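Periplasmic cell division protein (SufI) (Aquifex aeolicus, PDB 6SYY) is a multicopper oxidase that binds copper ions and probably couples the oxidation of its substrates to the reduction of dioxygen. Local coordinates at residues Gln101-Asp106 / Pro145-Ile150; Asp229-Asn234 / Phe361-Phe366. One frame throughout, in Å; residues are numbered along the deposited sequence.

Interaction 1. Residues Gln101-Asp106 / Pro145-Ile150; sequences QTFSAD and PDFTII
Phe103 and Phe147 meet through their rings on one face of a short antiparallel pairing of Gln101-Asp106 with Pro145-Ile150. The two side chains run side by side in the same direction, with planes inclined at 58°. The strand backbone sets Phe103 CB over one face of the Phe147 ring, a CH-pi contact of 4.3 Å to the centroid, while CG anti to the backbone N (chi1 -177°) carries the Phe103 ring out beside its partner, Phe103 CD1 coming to 3.3 Å from Phe147 CE1. Phe103 CB also receives Ile149 CD1 at 3.7 Å, so flat and branched apolar groups together close this buried side. An alanine in place of Phe103 would probably keep the CB contacts but open a gap beside the rim of Phe147, leaving that ring freer to turn.

Gln101 contributes chiefly through its backbone: its O accepts a nearly straight bond from Ile149 N (2.9 Å, 169°), while its CG lies alongside Ile149 CG1. The amide suits a buried polar position because NE2 reaches Thr102 O and Phe57 O, and OE1 takes the N-H of Arg98. Phe103 N donates to Phe147 O in the second backbone bond.

On the other side of the ribbon the residues are polar. Asp146 OD1 accepts a weak bond from Ser104 OG (2.9 Å) and forms a salt bridge with Arg62, and one water spans the hydroxyls of Thr102 and Thr148, 3.1 Å from each OG1.

Phe103 is stacked on Phe57 and meets Trp119 edge-to-face; Phe147 lies about 9 Å from the copper ligand His118, side chain to side chain. The short, weakly bonded strand 147-148 pairs antiparallel with strand 102-110, which strand 63-72 flanks in parallel, while Leu97 of strand 94-98 packs against Phe103 and Ile149.

Interaction 2. Residues Asp229-Asn234 / Phe361-Phe366; sequences DTILVN and FEVMEF
Ile231 and Val233 of strand 230-233 face Phe361, Val363 and Met364 of strand 361-370 in the packing of a cupredoxin-like beta domain, the fold of the multicopper oxidases. The segments run roughly in the same direction, their axes 33° apart and 7.2 Å at closest approach. The backbones do not pair with each other: Leu232 bonds to Gln206 of strand 200-208, and Val363 to Leu318 of strand 315-321, where a classic beta bulge sets Val363 and Met364 together opposite that leucine. What joins the two segments is apolar side-chain packing.

The aromatic-aliphatic part is made by Ile231 and Phe361, whose side chains cross at about a right angle. With CG between its backbone N and carbonyl carbon (chi1 50°), Phe361 swings its ring so that the CD2-CE2-CZ side lies against the isoleucine. Phe361 CE2 lies 3.4 Å from Ile231 CG1, and Ile231 CD1 adds a second approach to the same CE2. A long branched residue suits this place, since CG1 and CD1 follow the ring while CG2 turns to Val363.

Aliphatic contacts centre on Val363, where a compact branched side chain lets one methyl serve two neighbours. Met364, with an extended chain, also reaches Leu49, Leu203, Pro239 and Met241, so its flexible thioether suits a buried spot between several elements; its SD is only loosely near Val233 CG1, at 4.5 Å. Closer than this methionine contact is that of Val363 CG1, which stands 4.0 Å from Ile231 CG2 and 3.8 Å from Val233 CG2.

Overall arrangement
The two contacts hold different elements and lie on opposite sides of the chain's centre, their nearest atoms about 19 Å apart. Interaction 1 is partly buried: it pairs strands through backbone bonds, with an aromatic inner side, where the Phe147 side chain is about 9 Å from that of His118, and a polar outer side bearing a charge and a water. Interaction 2 is a buried contact away from the annotated sites and is apolar throughout; each strand spends its backbone bonds on other neighbours, so side chains alone make the contact. The 101-106/145-150 pair therefore combines strand pairing with core packing, whereas 229-234/361-366 buries less surface, 241 against 396 Å².

Interaction 1. Residues Gln101-Asp106 / Pro145-Ile150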
loop_
_atom_site.group_PDB
_atom_site.type_symbol
_atom_site.label_atom_id
_atom_site.label_comp_id
_atom_site.label_asym_id
_atom_site.label_seq_id
_atom_site.Cartn_x
_atom_site.Cartn_y
_atom_site.Cartn_z
ATOM N N GLN A 101 -0.517 21.337 -0.469
ATOM C CA GLN A 101 -1.858 21.734 -0.866
ATOM C C GLN A 101 -2.886 21.329 0.190
ATOM O O GLN A 101 -2.638 20.487 1.059
ATOM C CB GLN A 101 -2.231 21.105 -2.209
ATOM C CG GLN A 101 -2.717 19.673 -2.097
ATOM C CD GLN A 101 -3.304 19.155 -3.387
ATOM O OE1 GLN A 101 -2.577 18.737 -4.288
ATOM N NE2 GLN A 101 -4.628 19.182 -3.487
ATOM N N THR A 102 -4.061 21.947 0.101
ATOM C CA THR A 102 -5.192 21.565 0.934
ATOM C C THR A 102 -5.967 20.446 0.249
ATOM O O THR A 102 -6.128 20.442 -0.974
ATOM C CB THR A 102 -6.106 22.763 1.203
ATOM O OG1 THR A 102 -5.385 23.755 1.947
ATOM C CG2 THR A 102 -7.330 22.340 2.003
ATOM N N PHE A 103 -6.419 19.487 1.052
ATOM C CA PHE A 103 -7.114 18.287 0.597
ATOM C C PHE A 103 -8.533 18.333 1.157
ATOM O O PHE A 103 -8.731 18.148 2.362
ATOM C CB PHE A 103 -6.349 17.046 1.062
ATOM C CG PHE A 103 -6.923 15.738 0.583
ATOM C CD1 PHE A 103 -7.707 14.962 1.422
ATOM C CD2 PHE A 103 -6.653 15.271 -0.690
ATOM C CE1 PHE A 103 -8.224 13.751 0.997
ATOM C CE2 PHE A 103 -7.173 14.062 -1.124
ATOM C CZ PHE A 103 -7.959 13.301 -0.279
ATOM N N SER A 104 -9.516 18.590 0.291
ATOM C CA SER A 104 -10.918 18.771 0.681
ATOM C C SER A 104 -11.760 17.678 0.027
ATOM O O SER A 104 -12.244 17.852 -1.093
ATOM C CB SER A 104 -11.418 20.159 0.272
ATOM O OG SER A 104 -10.545 21.177 0.723
ATOM N N ALA A 105 -11.960 16.563 0.727
ATOM C CA ALA A 105 -12.631 15.403 0.152
ATOM C C ALA A 105 -13.935 15.104 0.878
ATOM O O ALA A 105 -14.015 15.210 2.105
ATOM C CB ALA A 105 -11.736 14.161 0.192
ATOM N N ASP A 106 -14.954 14.733 0.103
ATOM C CA ASP A 106 -16.203 14.192 0.621
ATOM C C ASP A 106 -16.363 12.777 0.095
ATOM O O ASP A 106 -16.308 12.555 -1.120
ATOM C CB ASP A 106 -17.417 15.030 0.205
ATOM C CG ASP A 106 -17.222 16.506 0.450
ATOM O OD1 ASP A 106 -17.217 17.276 -0.535
ATOM O OD2 ASP A 106 -17.058 16.894 1.624
ATOM N N PRO A 145 -12.763 16.833 7.128
ATOM C CA PRO A 145 -12.279 18.198 7.365
ATOM C C PRO A 145 -11.014 18.474 6.564
ATOM O O PRO A 145 -10.167 17.595 6.382
ATOM C CB PRO A 145 -12.011 18.220 8.874
ATOM C CG PRO A 145 -12.904 17.162 9.433
ATOM C CD PRO A 145 -12.992 16.094 8.384
ATOM N N ASP A 146 -10.905 19.705 6.063
ATOM C CA ASP A 146 -9.721 20.117 5.320
ATOM C C ASP A 146 -8.456 19.813 6.109
ATOM O O ASP A 146 -8.426 19.931 7.337
ATOM C CB ASP A 146 -9.780 21.617 5.011
ATOM C CG ASP A 146 -10.793 21.962 3.937
ATOM O OD1 ASP A 146 -11.462 21.039 3.426
ATOM O OD2 ASP A 146 -10.913 23.164 3.601
ATOM N N PHE A 147 -7.407 19.407 5.398
ATOM C CA PHE A 147 -6.088 19.334 6.004
ATOM C C PHE A 147 -5.040 19.529 4.919
ATOM O O PHE A 147 -5.331 19.456 3.723
ATOM C CB PHE A 147 -5.874 18.015 6.764
ATOM C CG PHE A 147 -5.877 16.793 5.891
ATOM C CD1 PHE A 147 -7.069 16.229 5.469
ATOM C CD2 PHE A 147 -4.684 16.192 5.514
ATOM C CE1 PHE A 147 -7.076 15.097 4.676
ATOM C CE2 PHE A 147 -4.680 15.059 4.718
ATOM C CZ PHE A 147 -5.880 14.511 4.296
ATOM N N THR A 148 -3.815 19.802 5.359
ATOM C CA THR A 148 -2.701 20.047 4.457
ATOM C C THR A 148 -1.926 18.756 4.217
ATOM O O THR A 148 -1.622 18.019 5.161
ATOM C CB THR A 148 -1.774 21.116 5.040
ATOM O OG1 THR A 148 -2.522 22.308 5.307
ATOM C CG2 THR A 148 -0.647 21.438 4.070
ATOM N N ILE A 149 -1.609 18.486 2.954
ATOM C CA ILE A 149 -0.747 17.361 2.604
ATOM C C ILE A 149 0.675 17.701 3.041
ATOM O O ILE A 149 1.289 18.626 2.504
ATOM C CB ILE A 149 -0.806 17.054 1.105
ATOM C CG1 ILE A 149 -2.247 16.751 0.681
ATOM C CG2 ILE A 149 0.128 15.902 0.767
ATOM C CD1 ILE A 149 -2.912 15.680 1.519
ATOM N N ILE A 150 1.204 16.958 4.015
ATOM C CA ILE A 150 2.529 17.214 4.563
ATOM C C ILE A 150 3.475 16.038 4.358
ATOM O O ILE A 150 4.575 16.031 4.908
ATOM C CB ILE A 150 2.454 17.593 6.056
ATOM C CG1 ILE A 150 1.870 16.437 6.870
ATOM C CG2 ILE A 150 1.620 18.852 6.240
ATOM C CD1 ILE A 150 1.757 16.727 8.352
HETATM O O HOH W 1 -5.564 22.830 4.864
#

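Interaction 2. Residues Asp229-Asn234 / Phe361-Phe366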
loop_
_atom_site.group_PDB
_atom_site.type_symbol
_atom_site.label_atom_id
_atom_site.label_comp_id
_atom_site.label_asym_id
_atom_site.label_seq_id
_atom_site.Cartn_x
_atom_site.Cartn_y
_atom_site.Cartn_z
ATOM N N ASP A 229 -6.596 -16.987 -7.181
ATOM C CA ASP A 229 -6.097 -17.922 -8.182
ATOM C C ASP A 229 -5.481 -17.207 -9.383
ATOM O O ASP A 229 -4.593 -17.757 -10.046
ATOM C CB ASP A 229 -7.241 -18.834 -8.634
ATOM C CG ASP A 229 -6.766 -20.011 -9.457
ATOM O OD1 ASP A 229 -5.550 -20.304 -9.445
ATOM O OD2 ASP A 229 -7.614 -20.644 -10.121
ATOM N N THR A 230 -5.925 -15.984 -9.664
ATOM C CA THR A 230 -5.556 -15.250 -10.865
ATOM C C THR A 230 -4.854 -13.956 -10.475
ATOM O O THR A 230 -5.344 -13.216 -9.616
ATOM C CB THR A 230 -6.804 -14.944 -11.702
ATOM O OG1 THR A 230 -7.440 -16.172 -12.080
ATOM C CG2 THR A 230 -6.445 -14.150 -12.945
ATOM N N ILE A 231 -3.716 -13.679 -11.107
ATOM C CA ILE A 231 -2.943 -12.479 -10.806
ATOM C C ILE A 231 -3.355 -11.367 -11.756
ATOM O O ILE A 231 -3.488 -11.579 -12.966
ATOM C CB ILE A 231 -1.434 -12.754 -10.902
ATOM C CG1 ILE A 231 -1.076 -13.978 -10.064
ATOM C CG2 ILE A 231 -0.650 -11.544 -10.423
ATOM C CD1 ILE A 231 -1.352 -13.801 -8.579
ATOM N N LEU A 232 -3.557 -10.174 -11.206
ATOM C CA LEU A 232 -3.966 -9.011 -11.974
ATOM C C LEU A 232 -3.016 -7.860 -11.693
ATOM O O LEU A 232 -2.498 -7.717 -10.582
ATOM C CB LEU A 232 -5.402 -8.576 -11.640
ATOM C CG LEU A 232 -6.573 -9.486 -12.026
ATOM C CD1 LEU A 232 -6.697 -10.668 -11.088
ATOM C CD2 LEU A 232 -7.861 -8.689 -12.027
ATOM N N VAL A 233 -2.778 -7.048 -12.717
ATOM C CA VAL A 233 -2.064 -5.786 -12.576
ATOM C C VAL A 233 -2.973 -4.701 -13.124
ATOM O O VAL A 233 -3.336 -4.729 -14.307
ATOM C CB VAL A 233 -0.713 -5.796 -13.304
ATOM C CG1 VAL A 233 0.073 -4.550 -12.954
ATOM C CG2 VAL A 233 0.076 -7.047 -12.957
ATOM N N ASN A 234 -3.361 -3.762 -12.263
ATOM C CA ASN A 234 -4.305 -2.714 -12.638
ATOM C C ASN A 234 -5.586 -3.317 -13.207
ATOM O O ASN A 234 -6.133 -2.838 -14.201
ATOM C CB ASN A 234 -3.670 -1.741 -13.629
ATOM C CG ASN A 234 -2.343 -1.216 -13.142
ATOM O OD1 ASN A 234 -2.071 -1.219 -11.943
ATOM N ND2 ASN A 234 -1.506 -0.760 -14.070
ATOM N N PHE A 361 5.103 -18.004 -10.065
ATOM C CA PHE A 361 4.268 -17.739 -11.229
ATOM C C PHE A 361 4.655 -16.398 -11.829
ATOM O O PHE A 361 5.131 -15.504 -11.123
ATOM C CB PHE A 361 2.780 -17.733 -10.857
ATOM C CG PHE A 361 2.458 -16.866 -9.676
ATOM C CD1 PHE A 361 2.397 -17.405 -8.402
ATOM C CD2 PHE A 361 2.219 -15.512 -9.835
ATOM C CE1 PHE A 361 2.104 -16.610 -7.310
ATOM C CE2 PHE A 361 1.937 -14.712 -8.744
ATOM C CZ PHE A 361 1.872 -15.263 -7.483
ATOM N N GLU A 362 4.426 -16.263 -13.132
ATOM C CA GLU A 362 4.667 -14.991 -13.796
ATOM C C GLU A 362 3.576 -13.993 -13.430
ATOM O O GLU A 362 2.389 -14.329 -13.412
ATOM C CB GLU A 362 4.724 -15.192 -15.310
ATOM C CG GLU A 362 4.859 -13.912 -16.117
ATOM C CD GLU A 362 5.120 -14.183 -17.584
ATOM O OE1 GLU A 362 5.767 -15.207 -17.890
ATOM O OE2 GLU A 362 4.676 -13.381 -18.432
ATOM N N VAL A 363 3.982 -12.766 -13.116
ATOM C CA VAL A 363 3.023 -11.692 -12.864
ATOM C C VAL A 363 2.716 -10.917 -14.138
ATOM O O VAL A 363 1.558 -10.592 -14.415
ATOM C CB VAL A 363 3.554 -10.759 -11.758
ATOM C CG1 VAL A 363 2.630 -9.570 -11.587
ATOM C CG2 VAL A 363 3.705 -11.516 -10.450
ATOM N N MET A 364 3.739 -10.634 -14.939
ATOM C CA MET A 364 3.583 -9.734 -16.070
ATOM C C MET A 364 4.764 -9.915 -17.017
ATOM O O MET A 364 5.847 -10.352 -16.617
ATOM C CB MET A 364 3.477 -8.287 -15.584
ATOM C CG MET A 364 3.109 -7.289 -16.639
ATOM S SD MET A 364 3.187 -5.630 -15.964
ATOM C CE MET A 364 3.264 -4.695 -17.483
ATOM N N GLU A 365 4.538 -9.571 -18.282
ATOM C CA GLU A 365 5.544 -9.697 -19.328
ATOM C C GLU A 365 5.796 -8.337 -19.960
ATOM O O GLU A 365 4.851 -7.635 -20.335
ATOM C CB GLU A 365 5.097 -10.708 -20.388
ATOM C CG GLU A 365 5.737 -10.528 -21.746
ATOM C CD GLU A 365 5.103 -11.418 -22.797
ATOM O OE1 GLU A 365 4.834 -12.598 -22.485
ATOM O OE2 GLU A 365 4.862 -10.936 -23.926
ATOM N N PHE A 366 7.067 -7.964 -20.067
ATOM C CA PHE A 366 7.485 -6.761 -20.773
ATOM C C PHE A 366 8.138 -7.156 -22.088
ATOM O O PHE A 366 8.985 -8.056 -22.121
ATOM C CB PHE A 366 8.462 -5.935 -19.937
ATOM C CG PHE A 366 7.862 -5.374 -18.690
ATOM C CD1 PHE A 366 7.117 -4.207 -18.731
ATOM C CD2 PHE A 366 8.043 -6.010 -17.473
ATOM C CE1 PHE A 366 6.564 -3.684 -17.581
ATOM C CE2 PHE A 366 7.489 -5.495 -16.318
ATOM C CZ PHE A 366 6.748 -4.329 -16.374
#